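Local coordinates for branched-chain-amino-acid aminotransferase (Deinococcus radiodurans, PDB 3UZO), which probably catalyses the reversible transfer of the amino group from leucine, isoleucine or valine to 2-oxoglutarate, using pyridoxal 5'-phosphate as cofactor, at residues A[242-247]-A[309-314]. Sequence-based numbering, arbitrary orientation.
Sequences ANFFAI and TPIGGI. With PLP (pyridoxal-5'-phosphate), chain C.
F244 and I311 mark the nearest backbone approach of 242-247 and 309-314, with F244 CA and I311 CA 9.2 Å apart. The two strands are next-but-one neighbours, and strand 296-302 runs between them, antiparallel to both. Only side chains bridge the gap: this is small, apolar packing across 296-302 in the mixed sheet of a class-IV pyridoxal-phosphate-dependent aminotransferase. F244 holds CG anti to its backbone N (chi1 172°), and the end of its ring comes nearer to 309-314 than its base. I311 CD1 sits by the CD1-CE1 bond of the ring, 3.6 Å from F244 CD1 and equally close to F244 CE1. The I311 side chain is extended (chi2 173°), which carries this methyl out to the ring. The F244 and I314 side chains run toward each other, with I314 CD1 3.9 Å from F244 CE1 and near the I311 methyl. Both methyls approach the ring obliquely. All three residues are buried.

The start of 242-247 borders the cofactor: A242 CA is 3.4 Å from PLP C6. N243 ND2 lies 3.7 Å from the same PLP C6. N243 OD1 is hydrogen-bonded to K268 NZ, and N243 ND2 to L263 O.

Backbone bonds join N243 to C302, F245 to G300 and T309 to A301, so 296-302 links both segments. F244 also touches A299 there. I311 packs on F185 of strand 183-186, while F245 and P310 meet helix 331-344.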
loop_
_atom_site.group_PDB
_atom_site.type_symbol
_atom_site.label_atom_id
_atom_site.label_comp_id
_atom_site.label_asym_id
_atom_site.label_seq_id
_atom_site.Cartn_x
_atom_site.Cartn_y
_atom_site.Cartn_z
ATOM N N ALA A 242 13.833 9.432 0.439
ATOM C CA ALA A 242 15.242 9.492 0.052
ATOM C C ALA A 242 16.081 8.425 0.759
ATOM O O ALA A 242 15.739 7.982 1.859
ATOM C CB ALA A 242 15.808 10.868 0.366
ATOM N N ASN A 243 17.166 8.006 0.109
ATOM C CA ASN A 243 18.084 7.035 0.703
ATOM C C ASN A 243 18.961 7.879 1.632
ATOM O O ASN A 243 18.894 9.110 1.609
ATOM C CB ASN A 243 18.976 6.369 -0.367
ATOM C CG ASN A 243 18.460 5.001 -0.824
ATOM O OD1 ASN A 243 19.175 4.258 -1.513
ATOM N ND2 ASN A 243 17.230 4.665 -0.455
ATOM N N PHE A 244 19.786 7.216 2.433
ATOM C CA PHE A 244 20.672 7.889 3.375
ATOM C C PHE A 244 22.117 7.541 3.063
ATOM O O PHE A 244 22.406 6.429 2.639
ATOM C CB PHE A 244 20.351 7.412 4.797
ATOM C CG PHE A 244 21.320 7.892 5.849
ATOM C CD1 PHE A 244 21.059 9.047 6.584
ATOM C CD2 PHE A 244 22.474 7.170 6.131
ATOM C CE1 PHE A 244 21.941 9.474 7.598
ATOM C CE2 PHE A 244 23.363 7.585 7.139
ATOM C CZ PHE A 244 23.095 8.738 7.874
ATOM N N PHE A 245 23.018 8.495 3.244
ATOM C CA PHE A 245 24.437 8.224 3.055
ATOM C C PHE A 245 25.200 9.024 4.101
ATOM O O PHE A 245 24.675 9.995 4.648
ATOM C CB PHE A 245 24.922 8.580 1.638
ATOM C CG PHE A 245 25.022 10.050 1.359
ATOM C CD1 PHE A 245 23.928 10.757 0.866
ATOM C CD2 PHE A 245 26.224 10.728 1.553
ATOM C CE1 PHE A 245 24.027 12.118 0.564
ATOM C CE2 PHE A 245 26.337 12.079 1.260
ATOM C CZ PHE A 245 25.231 12.779 0.761
ATOM N N ALA A 246 26.420 8.598 4.406
ATOM C CA ALA A 246 27.241 9.307 5.377
ATOM C C ALA A 246 28.697 9.233 4.956
ATOM O O ALA A 246 29.098 8.335 4.214
ATOM C CB ALA A 246 27.060 8.707 6.781
ATOM N N ILE A 247 29.479 10.200 5.418
ATOM C CA ILE A 247 30.901 10.255 5.109
ATOM C C ILE A 247 31.655 10.049 6.432
ATOM O O ILE A 247 31.348 10.696 7.431
ATOM C CB ILE A 247 31.289 11.625 4.497
ATOM C CG1 ILE A 247 30.603 11.828 3.138
ATOM C CG2 ILE A 247 32.787 11.689 4.275
ATOM C CD1 ILE A 247 29.108 11.836 3.192
ATOM N N THR A 309 20.134 16.295 0.153
ATOM C CA THR A 309 19.680 17.239 1.161
ATOM C C THR A 309 20.580 16.981 2.367
ATOM O O THR A 309 20.468 15.939 3.014
ATOM C CB THR A 309 18.224 16.965 1.574
ATOM O OG1 THR A 309 17.360 17.148 0.445
ATOM C CG2 THR A 309 17.804 17.909 2.692
ATOM N N PRO A 310 21.490 17.921 2.680
ATOM C CA PRO A 310 22.380 17.725 3.825
ATOM C C PRO A 310 21.580 17.478 5.094
ATOM O O PRO A 310 20.535 18.094 5.307
ATOM C CB PRO A 310 23.168 19.035 3.888
ATOM C CG PRO A 310 23.138 19.532 2.446
ATOM C CD PRO A 310 21.715 19.237 2.056
ATOM N N ILE A 311 22.061 16.564 5.928
ATOM C CA ILE A 311 21.380 16.282 7.178
ATOM C C ILE A 311 22.127 17.016 8.293
ATOM O O ILE A 311 23.295 16.736 8.569
ATOM C CB ILE A 311 21.324 14.762 7.452
ATOM C CG1 ILE A 311 20.446 14.089 6.386
ATOM C CG2 ILE A 311 20.779 14.498 8.863
ATOM C CD1 ILE A 311 20.440 12.560 6.428
ATOM N N GLY A 312 21.456 17.988 8.899
ATOM C CA GLY A 312 22.072 18.751 9.967
ATOM C C GLY A 312 22.285 17.853 11.165
ATOM O O GLY A 312 23.399 17.713 11.666
ATOM N N GLY A 313 21.204 17.229 11.611
ATOM C CA GLY A 313 21.291 16.336 12.745
ATOM C C GLY A 313 20.167 15.326 12.749
ATOM O O GLY A 313 19.178 15.475 12.026
ATOM N N ILE A 314 20.314 14.288 13.562
ATOM C CA ILE A 314 19.290 13.264 13.654
ATOM C C ILE A 314 18.852 13.095 15.098
ATOM O O ILE A 314 19.677 12.896 15.989
ATOM C CB ILE A 314 19.797 11.898 13.138
ATOM C CG1 ILE A 314 20.177 12.000 11.657
ATOM C CG2 ILE A 314 18.718 10.842 13.329
ATOM C CD1 ILE A 314 20.570 10.666 11.039
HETATM N N1 PLP C . 13.637 6.338 -1.045
HETATM C C2 PLP C . 12.265 6.499 -1.252
HETATM C C2A PLP C . 11.302 5.959 -0.192
HETATM C C3 PLP C . 11.836 7.163 -2.458
HETATM O O3 PLP C . 10.525 7.341 -2.694
HETATM C C4 PLP C . 12.816 7.636 -3.416
HETATM C C4A PLP C . 12.287 8.341 -4.734
HETATM C C5 PLP C . 14.247 7.431 -3.121
HETATM C C6 PLP C . 14.627 6.788 -1.943
HETATM C C5A PLP C . 15.360 7.861 -3.995
HETATM O O4P PLP C . 15.398 7.198 -5.231
HETATM P P PLP C . 15.761 7.985 -6.562
HETATM O O1P PLP C . 14.799 9.089 -6.849
HETATM O O2P PLP C . 15.716 6.858 -7.622
HETATM O O3P PLP C . 17.202 8.381 -6.411
#